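Local coordinates for ferritin (Mycoplasma penetrans, PDB 7DIE), which binds ferric iron and, as a 24-subunit ferritin, probably oxidises incoming ferrous iron and stores it inside its protein shell, at residues 19-33 against 97-109. Numbering follows the deposited sequence.
Sequences HYNVELCAANLYFHL and AALKMESKVRESV
Met-101 pushes its side chain as a knob between Cys-25, Ala-26, Leu-29 and Tyr-30. With CG anti to the backbone N (chi1 176°) and the chain then bent, Met-101 CG lies on Ala-26 CB at 3.7 Å, and its SD runs past Cys-25 SG. Leu-29 CD2 presses tightly on Met-101 CB, 3.5 Å away. One turn on, Val-105 is the second knob: its CG2 rests on Ala-26 CB and Val-22 CG1, while Val-105 CG1 lies 3.4 Å from Glu-23 OE1.

The two helices, 10-39 and 91-118, run antiparallel in the ferritin four-helix bundle, their local axes 9.5 Å apart at 166°.

Polar links flank this apolar core. Tyr-30 OH donates to Glu-102 OE1 at 2.5 Å, a short bond made at the ring's edge, on the anti side and somewhat out of the carboxylate plane. Beyond it Leu-33 CD1 packs on Ala-98 CB. The ring of His-19 uses both nitrogens: ND1 makes a nearly straight bond with Ser-108 OG (2.9 Å), and NE2 a bent one (134°) to Glu-23 OE2, which is tilted from the ring plane.

Further out, Lys-56 forms salt bridges to both Glu-23 OE1 and Glu-102 OE2, probably easing repulsion between these buried acids. Glu-23 is second shell to the iron, its OE2 bonding the ligand His-60; Glu-102, probably second shell as well, touches the ligand Asp-138.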
ATOM      1  N   HIS A  19      20.548  44.574  21.159  1.00 25.50           N
ATOM      2  CA  HIS A  19      20.994  43.621  20.155  1.00 25.02           C
ATOM      3  C   HIS A  19      19.876  43.290  19.161  1.00 24.68           C
ATOM      4  O   HIS A  19      20.141  43.084  17.969  1.00 26.65           O
ATOM      5  CB  HIS A  19      21.519  42.347  20.793  1.00 24.17           C
ATOM      6  CG  HIS A  19      22.054  41.409  19.768  1.00 26.52           C
ATOM      7  ND1 HIS A  19      23.152  41.724  18.993  1.00 25.93           N
ATOM      8  CD2 HIS A  19      21.566  40.246  19.284  1.00 26.56           C
ATOM      9  CE1 HIS A  19      23.346  40.763  18.110  1.00 27.48           C
ATOM     10  NE2 HIS A  19      22.399  39.855  18.268  1.00 27.30           N
ATOM     11  N   TYR A  20      18.622  43.234  19.621  1.00 26.34           N
ATOM     12  CA  TYR A  20      17.514  43.111  18.667  1.00 27.10           C
ATOM     13  C   TYR A  20      17.577  44.222  17.625  1.00 27.46           C
ATOM     14  O   TYR A  20      17.437  43.976  16.417  1.00 24.38           O
ATOM     15  CB  TYR A  20      16.169  43.134  19.406  1.00 25.40           C
ATOM     16  CG  TYR A  20      14.950  42.939  18.498  1.00 26.15           C
ATOM     17  CD1 TYR A  20      14.476  43.972  17.708  1.00 29.08           C
ATOM     18  CD2 TYR A  20      14.264  41.732  18.473  1.00 26.77           C
ATOM     19  CE1 TYR A  20      13.371  43.808  16.881  1.00 29.54           C
ATOM     20  CE2 TYR A  20      13.136  41.554  17.660  1.00 30.50           C
ATOM     21  CZ  TYR A  20      12.696  42.603  16.867  1.00 29.94           C
ATOM     22  OH  TYR A  20      11.589  42.461  16.038  1.00 30.57           O
ATOM     23  N   ASN A  21      17.784  45.466  18.076  1.00 26.01           N
ATOM     24  CA  ASN A  21      17.871  46.575  17.128  1.00 27.50           C
ATOM     25  C   ASN A  21      19.047  46.405  16.174  1.00 26.09           C
ATOM     26  O   ASN A  21      18.975  46.841  15.026  1.00 26.09           O
ATOM     27  CB  ASN A  21      17.985  47.913  17.877  1.00 26.75           C
ATOM     28  CG  ASN A  21      16.659  48.382  18.441  1.00 31.44           C
ATOM     29  OD1 ASN A  21      15.921  49.115  17.783  1.00 30.74           O
ATOM     30  ND2 ASN A  21      16.336  47.945  19.656  1.00 34.67           N
ATOM     31  N   VAL A  22      20.144  45.802  16.635  1.00 25.96           N
ATOM     32  CA  VAL A  22      21.297  45.610  15.757  1.00 22.70           C
ATOM     33  C   VAL A  22      21.006  44.535  14.713  1.00 25.63           C
ATOM     34  O   VAL A  22      21.378  44.675  13.534  1.00 26.48           O
ATOM     35  CB  VAL A  22      22.550  45.279  16.586  1.00 25.55           C
ATOM     36  CG1 VAL A  22      23.707  44.870  15.669  1.00 27.40           C
ATOM     37  CG2 VAL A  22      22.946  46.491  17.451  1.00 26.97           C
ATOM     38  N   GLU A  23      20.333  43.446  15.112  1.00 26.51           N
ATOM     39  CA  GLU A  23      19.937  42.442  14.111  1.00 24.55           C
ATOM     40  C   GLU A  23      18.934  43.016  13.113  1.00 27.01           C
ATOM     41  O   GLU A  23      18.974  42.692  11.917  1.00 27.38           O
ATOM     42  CB  GLU A  23      19.338  41.210  14.795  1.00 25.36           C
ATOM     43  CG  GLU A  23      20.270  40.523  15.811  1.00 25.05           C
ATOM     44  CD  GLU A  23      21.175  39.478  15.169  1.00 28.04           C
ATOM     45  OE1 GLU A  23      21.356  39.506  13.925  1.00 26.57           O
ATOM     46  OE2 GLU A  23      21.701  38.622  15.914  1.00 27.83           O
ATOM     47  N   LEU A  24      18.008  43.850  13.591  1.00 25.20           N
ATOM     48  CA  LEU A  24      17.054  44.500  12.696  1.00 24.88           C
ATOM     49  C   LEU A  24      17.748  45.524  11.811  1.00 28.88           C
ATOM     50  O   LEU A  24      17.372  45.711  10.650  1.00 26.53           O
ATOM     51  CB  LEU A  24      15.937  45.165  13.517  1.00 24.81           C
ATOM     52  CG  LEU A  24      14.898  45.998  12.756  1.00 26.69           C
ATOM     53  CD1 LEU A  24      14.235  45.163  11.651  1.00 27.76           C
ATOM     54  CD2 LEU A  24      13.846  46.567  13.746  1.00 26.22           C
ATOM     55  N   CYS A  25      18.762  46.208  12.341  1.00 28.15           N
ATOM     56  CA  CYS A  25      19.503  47.131  11.493  1.00 29.24           C
ATOM     57  C   CYS A  25      20.136  46.373  10.334  1.00 26.47           C
ATOM     58  O   CYS A  25      20.077  46.814   9.176  1.00 27.06           O
ATOM     59  CB  CYS A  25      20.559  47.869  12.329  1.00 30.14           C
ATOM     60  SG  CYS A  25      21.502  49.093  11.394  1.00 30.26           S
ATOM     61  N   ALA A  26      20.678  45.185  10.621  1.00 25.12           N
ATOM     62  CA  ALA A  26      21.249  44.333   9.585  1.00 27.24           C
ATOM     63  C   ALA A  26      20.186  43.904   8.587  1.00 28.60           C
ATOM     64  O   ALA A  26      20.398  43.984   7.375  1.00 29.14           O
ATOM     65  CB  ALA A  26      21.918  43.107  10.217  1.00 27.69           C
ATOM     66  N   ALA A  27      19.032  43.446   9.085  1.00 26.69           N
ATOM     67  CA  ALA A  27      17.934  43.061   8.194  1.00 27.60           C
ATOM     68  C   ALA A  27      17.544  44.218   7.291  1.00 28.60           C
ATOM     69  O   ALA A  27      17.426  44.058   6.069  1.00 26.95           O
ATOM     70  CB  ALA A  27      16.718  42.600   9.009  1.00 28.19           C
ATOM     71  N   ASN A  28      17.328  45.394   7.892  1.00 27.01           N
ATOM     72  CA  ASN A  28      16.974  46.591   7.136  1.00 26.11           C
ATOM     73  C   ASN A  28      18.022  46.920   6.088  1.00 32.63           C
ATOM     74  O   ASN A  28      17.682  47.279   4.957  1.00 29.57           O
ATOM     75  CB  ASN A  28      16.788  47.777   8.090  1.00 27.64           C
ATOM     76  CG  ASN A  28      15.469  47.711   8.834  1.00 31.60           C
ATOM     77  OD1 ASN A  28      14.524  47.088   8.353  1.00 27.87           O
ATOM     78  ND2 ASN A  28      15.388  48.366  10.002  1.00 27.34           N
ATOM     79  N   LEU A  29      19.300  46.836   6.453  1.00 27.18           N
ATOM     80  CA  LEU A  29      20.356  47.081   5.472  1.00 25.64           C
ATOM     81  C   LEU A  29      20.316  46.049   4.352  1.00 26.74           C
ATOM     82  O   LEU A  29      20.423  46.398   3.164  1.00 28.13           O
ATOM     83  CB  LEU A  29      21.732  47.092   6.154  1.00 28.71           C
ATOM     84  CG  LEU A  29      22.866  47.266   5.131  1.00 31.11           C
ATOM     85  CD1 LEU A  29      22.833  48.663   4.486  1.00 30.05           C
ATOM     86  CD2 LEU A  29      24.232  46.975   5.734  1.00 31.74           C
ATOM     87  N   TYR A  30      20.126  44.772   4.699  1.00 26.85           N
ATOM     88  CA  TYR A  30      20.169  43.725   3.674  1.00 28.79           C
ATOM     89  C   TYR A  30      19.008  43.851   2.692  1.00 26.88           C
ATOM     90  O   TYR A  30      19.175  43.605   1.489  1.00 24.44           O
ATOM     91  CB  TYR A  30      20.194  42.329   4.326  1.00 25.99           C
ATOM     92  CG  TYR A  30      21.422  42.111   5.193  1.00 28.54           C
ATOM     93  CD1 TYR A  30      22.573  42.871   4.990  1.00 28.93           C
ATOM     94  CD2 TYR A  30      21.426  41.178   6.239  1.00 27.09           C
ATOM     95  CE1 TYR A  30      23.707  42.703   5.795  1.00 28.27           C
ATOM     96  CE2 TYR A  30      22.557  40.999   7.050  1.00 28.88           C
ATOM     97  CZ  TYR A  30      23.695  41.777   6.816  1.00 31.65           C
ATOM     98  OH  TYR A  30      24.826  41.640   7.596  1.00 30.41           O
ATOM     99  N   PHE A  31      17.821  44.232   3.167  1.00 26.47           N
ATOM    100  CA  PHE A  31      16.733  44.430   2.213  1.00 28.07           C
ATOM    101  C   PHE A  31      17.016  45.628   1.312  1.00 28.58           C
ATOM    102  O   PHE A  31      16.698  45.603   0.119  1.00 27.86           O
ATOM    103  CB  PHE A  31      15.398  44.584   2.953  1.00 27.34           C
ATOM    104  CG  PHE A  31      14.927  43.306   3.606  1.00 26.37           C
ATOM    105  CD1 PHE A  31      14.793  42.141   2.858  1.00 31.18           C
ATOM    106  CD2 PHE A  31      14.649  43.264   4.963  1.00 26.74           C
ATOM    107  CE1 PHE A  31      14.364  40.952   3.444  1.00 29.00           C
ATOM    108  CE2 PHE A  31      14.229  42.085   5.565  1.00 26.53           C
ATOM    109  CZ  PHE A  31      14.084  40.921   4.797  1.00 28.31           C
ATOM    110  N   HIS A  32      17.605  46.694   1.866  1.00 29.96           N
ATOM    111  CA  HIS A  32      18.066  47.801   1.027  1.00 27.63           C
ATOM    112  C   HIS A  32      19.092  47.318   0.002  1.00 27.17           C
ATOM    113  O   HIS A  32      18.963  47.579  -1.206  1.00 30.40           O
ATOM    114  CB  HIS A  32      18.654  48.911   1.911  1.00 28.07           C
ATOM    115  CG  HIS A  32      19.357  49.989   1.145  1.00 32.22           C
ATOM    116  ND1 HIS A  32      18.692  50.888   0.332  1.00 30.64           N
ATOM    117  CD2 HIS A  32      20.671  50.306   1.061  1.00 31.88           C
ATOM    118  CE1 HIS A  32      19.570  51.709  -0.218  1.00 31.52           C
ATOM    119  NE2 HIS A  32      20.774  51.387   0.217  1.00 31.36           N
ATOM    120  N   LEU A  33      20.107  46.587   0.469  1.00 27.80           N
ATOM    121  CA  LEU A  33      21.165  46.103  -0.414  1.00 24.95           C
ATOM    122  C   LEU A  33      20.632  45.124  -1.452  1.00 28.00           C
ATOM    123  O   LEU A  33      21.203  45.005  -2.540  1.00 28.82           O
ATOM    124  CB  LEU A  33      22.269  45.459   0.420  1.00 23.87           C
ATOM    125  CG  LEU A  33      23.063  46.438   1.297  1.00 27.64           C
ATOM    126  CD1 LEU A  33      24.279  45.747   1.910  1.00 25.85           C
ATOM    127  CD2 LEU A  33      23.476  47.685   0.514  1.00 29.34           C
ATOM    128  N   ALA A  97      29.716  47.144   2.564  1.00 29.41           N
ATOM    129  CA  ALA A  97      28.783  47.605   3.582  1.00 29.00           C
ATOM    130  C   ALA A  97      28.177  46.428   4.330  1.00 31.71           C
ATOM    131  O   ALA A  97      27.993  46.492   5.550  1.00 29.59           O
ATOM    132  CB  ALA A  97      27.696  48.460   2.936  1.00 29.53           C
ATOM    133  N   ALA A  98      27.866  45.341   3.611  1.00 28.00           N
ATOM    134  CA  ALA A  98      27.328  44.147   4.259  1.00 29.96           C
ATOM    135  C   ALA A  98      28.334  43.534   5.226  1.00 26.81           C
ATOM    136  O   ALA A  98      27.970  43.109   6.329  1.00 27.89           O
ATOM    137  CB  ALA A  98      26.918  43.120   3.200  1.00 25.69           C
ATOM    138  N   LEU A  99      29.606  43.449   4.816  1.00 27.08           N
ATOM    139  CA  LEU A  99      30.632  42.901   5.700  1.00 25.25           C
ATOM    140  C   LEU A  99      30.786  43.744   6.964  1.00 26.20           C
ATOM    141  O   LEU A  99      30.927  43.201   8.069  1.00 28.58           O
ATOM    142  CB  LEU A  99      31.962  42.808   4.950  1.00 27.79           C
ATOM    143  CG  LEU A  99      33.104  42.074   5.645  1.00 32.13           C
ATOM    144  CD1 LEU A  99      32.724  40.621   5.881  1.00 33.53           C
ATOM    145  CD2 LEU A  99      34.379  42.166   4.802  1.00 32.20           C
ATOM    146  N   LYS A 100      30.778  45.075   6.823  1.00 28.61           N
ATOM    147  CA  LYS A 100      30.867  45.933   8.004  1.00 30.16           C
ATOM    148  C   LYS A 100      29.678  45.716   8.930  1.00 32.42           C
ATOM    149  O   LYS A 100      29.830  45.668  10.157  1.00 27.10           O
ATOM    150  CB  LYS A 100      30.936  47.409   7.596  1.00 29.56           C
ATOM    151  CG  LYS A 100      32.235  47.828   6.955  1.00 45.62           C
ATOM    152  CD  LYS A 100      32.157  49.274   6.459  1.00 56.14           C
ATOM    153  CE  LYS A 100      33.111  49.485   5.285  1.00 57.45           C
ATOM    154  NZ  LYS A 100      32.733  50.661   4.453  1.00 54.11           N
ATOM    155  N   MET A 101      28.486  45.576   8.354  1.00 27.70           N
ATOM    156  CA  MET A 101      27.282  45.410   9.166  1.00 24.06           C
ATOM    157  C   MET A 101      27.306  44.095   9.926  1.00 26.68           C
ATOM    158  O   MET A 101      27.068  44.063  11.136  1.00 28.34           O
ATOM    159  CB  MET A 101      26.050  45.474   8.273  1.00 29.69           C
ATOM    160  CG  MET A 101      24.748  45.224   9.012  1.00 30.80           C
ATOM    161  SD  MET A 101      24.284  46.694   9.956  1.00 32.94           S
ATOM    162  CE  MET A 101      24.296  46.094  11.640  1.00 28.87           C
ATOM    163  N   GLU A 102      27.567  42.982   9.226  1.00 27.09           N
ATOM    164  CA  GLU A 102      27.539  41.699   9.920  1.00 26.37           C
ATOM    165  C   GLU A 102      28.644  41.625  10.959  1.00 26.35           C
ATOM    166  O   GLU A 102      28.471  41.019  12.024  1.00 26.85           O
ATOM    167  CB  GLU A 102      27.658  40.546   8.919  1.00 27.02           C
ATOM    168  CG  GLU A 102      27.214  39.218   9.498  1.00 28.01           C
ATOM    169  CD  GLU A 102      25.778  39.256  10.013  1.00 29.38           C
ATOM    170  OE1 GLU A 102      24.890  39.747   9.291  1.00 28.19           O
ATOM    171  OE2 GLU A 102      25.535  38.774  11.128  1.00 28.34           O
ATOM    172  N   SER A 103      29.785  42.243  10.675  1.00 26.02           N
ATOM    173  CA  SER A 103      30.833  42.267  11.678  1.00 26.88           C
ATOM    174  C   SER A 103      30.366  43.002  12.931  1.00 26.99           C
ATOM    175  O   SER A 103      30.688  42.583  14.055  1.00 30.57           O
ATOM    176  CB  SER A 103      32.103  42.886  11.086  1.00 30.32           C
ATOM    177  OG  SER A 103      33.105  42.966  12.087  1.00 45.68           O
ATOM    178  N   LYS A 104      29.558  44.058  12.772  1.00 28.67           N
ATOM    179  CA  LYS A 104      29.015  44.732  13.947  1.00 27.69           C
ATOM    180  C   LYS A 104      27.977  43.884  14.671  1.00 28.63           C
ATOM    181  O   LYS A 104      27.882  43.961  15.904  1.00 28.42           O
ATOM    182  CB  LYS A 104      28.400  46.082  13.580  1.00 30.78           C
ATOM    183  CG  LYS A 104      29.416  47.114  13.103  1.00 43.38           C
ATOM    184  CD  LYS A 104      28.721  48.396  12.635  1.00 58.70           C
ATOM    185  CE  LYS A 104      29.723  49.440  12.126  1.00 63.56           C
ATOM    186  NZ  LYS A 104      30.759  49.820  13.139  1.00 65.56           N
ATOM    187  N   VAL A 105      27.169  43.105  13.939  1.00 27.34           N
ATOM    188  CA  VAL A 105      26.272  42.160  14.605  1.00 24.89           C
ATOM    189  C   VAL A 105      27.072  41.233  15.507  1.00 25.28           C
ATOM    190  O   VAL A 105      26.722  41.009  16.669  1.00 27.50           O
ATOM    191  CB  VAL A 105      25.464  41.341  13.575  1.00 28.44           C
ATOM    192  CG1 VAL A 105      24.626  40.287  14.304  1.00 26.97           C
ATOM    193  CG2 VAL A 105      24.593  42.215  12.733  1.00 24.78           C
ATOM    194  N   ARG A 106      28.148  40.660  14.964  1.00 25.20           N
ATOM    195  CA  ARG A 106      28.974  39.727  15.721  1.00 24.72           C
ATOM    196  C   ARG A 106      29.575  40.400  16.957  1.00 27.12           C
ATOM    197  O   ARG A 106      29.629  39.804  18.042  1.00 28.55           O
ATOM    198  CB  ARG A 106      30.060  39.171  14.799  1.00 24.81           C
ATOM    199  CG  ARG A 106      31.089  38.267  15.483  1.00 24.96           C
ATOM    200  CD  ARG A 106      32.010  37.668  14.424  1.00 26.20           C
ATOM    201  NE  ARG A 106      33.068  36.823  14.981  1.00 29.49           N
ATOM    202  CZ  ARG A 106      34.357  37.146  14.981  1.00 33.33           C
ATOM    203  NH1 ARG A 106      34.746  38.310  14.464  1.00 33.19           N
ATOM    204  NH2 ARG A 106      35.254  36.311  15.500  1.00 31.84           N
ATOM    205  N   GLU A 107      30.011  41.654  16.827  1.00 27.36           N
ATOM    206  CA  GLU A 107      30.563  42.331  18.009  1.00 30.42           C
ATOM    207  C   GLU A 107      29.483  42.604  19.048  1.00 32.30           C
ATOM    208  O   GLU A 107      29.738  42.505  20.257  1.00 31.37           O
ATOM    209  CB  GLU A 107      31.274  43.620  17.602  1.00 33.15           C
ATOM    210  CG  GLU A 107      32.642  43.341  16.968  1.00 48.89           C
ATOM    211  CD  GLU A 107      33.471  42.284  17.732  1.00 61.84           C
ATOM    212  OE1 GLU A 107      33.729  41.171  17.167  1.00 35.90           O
ATOM    213  OE2 GLU A 107      33.868  42.586  18.889  1.00 48.40           O
ATOM    214  N   SER A 108      28.273  42.952  18.599  1.00 26.28           N
ATOM    215  CA  SER A 108      27.141  43.094  19.513  1.00 27.74           C
ATOM    216  C   SER A 108      26.860  41.796  20.273  1.00 30.55           C
ATOM    217  O   SER A 108      26.701  41.805  21.500  1.00 29.93           O
ATOM    218  CB  SER A 108      25.903  43.552  18.737  1.00 28.91           C
ATOM    219  OG  SER A 108      24.880  43.908  19.634  1.00 28.29           O
ATOM    220  N   VAL A 109      26.770  40.667  19.559  1.00 25.30           N
ATOM    221  CA  VAL A 109      26.609  39.377  20.235  1.00 23.19           C
ATOM    222  C   VAL A 109      27.659  39.208  21.330  1.00 24.42           C
ATOM    223  O   VAL A 109      27.348  38.845  22.471  1.00 27.36           O
ATOM    224  CB  VAL A 109      26.683  38.217  19.222  1.00 23.35           C
ATOM    225  CG1 VAL A 109      26.771  36.872  19.963  1.00 24.40           C
ATOM    226  CG2 VAL A 109      25.471  38.244  18.287  1.00 25.39           C
TER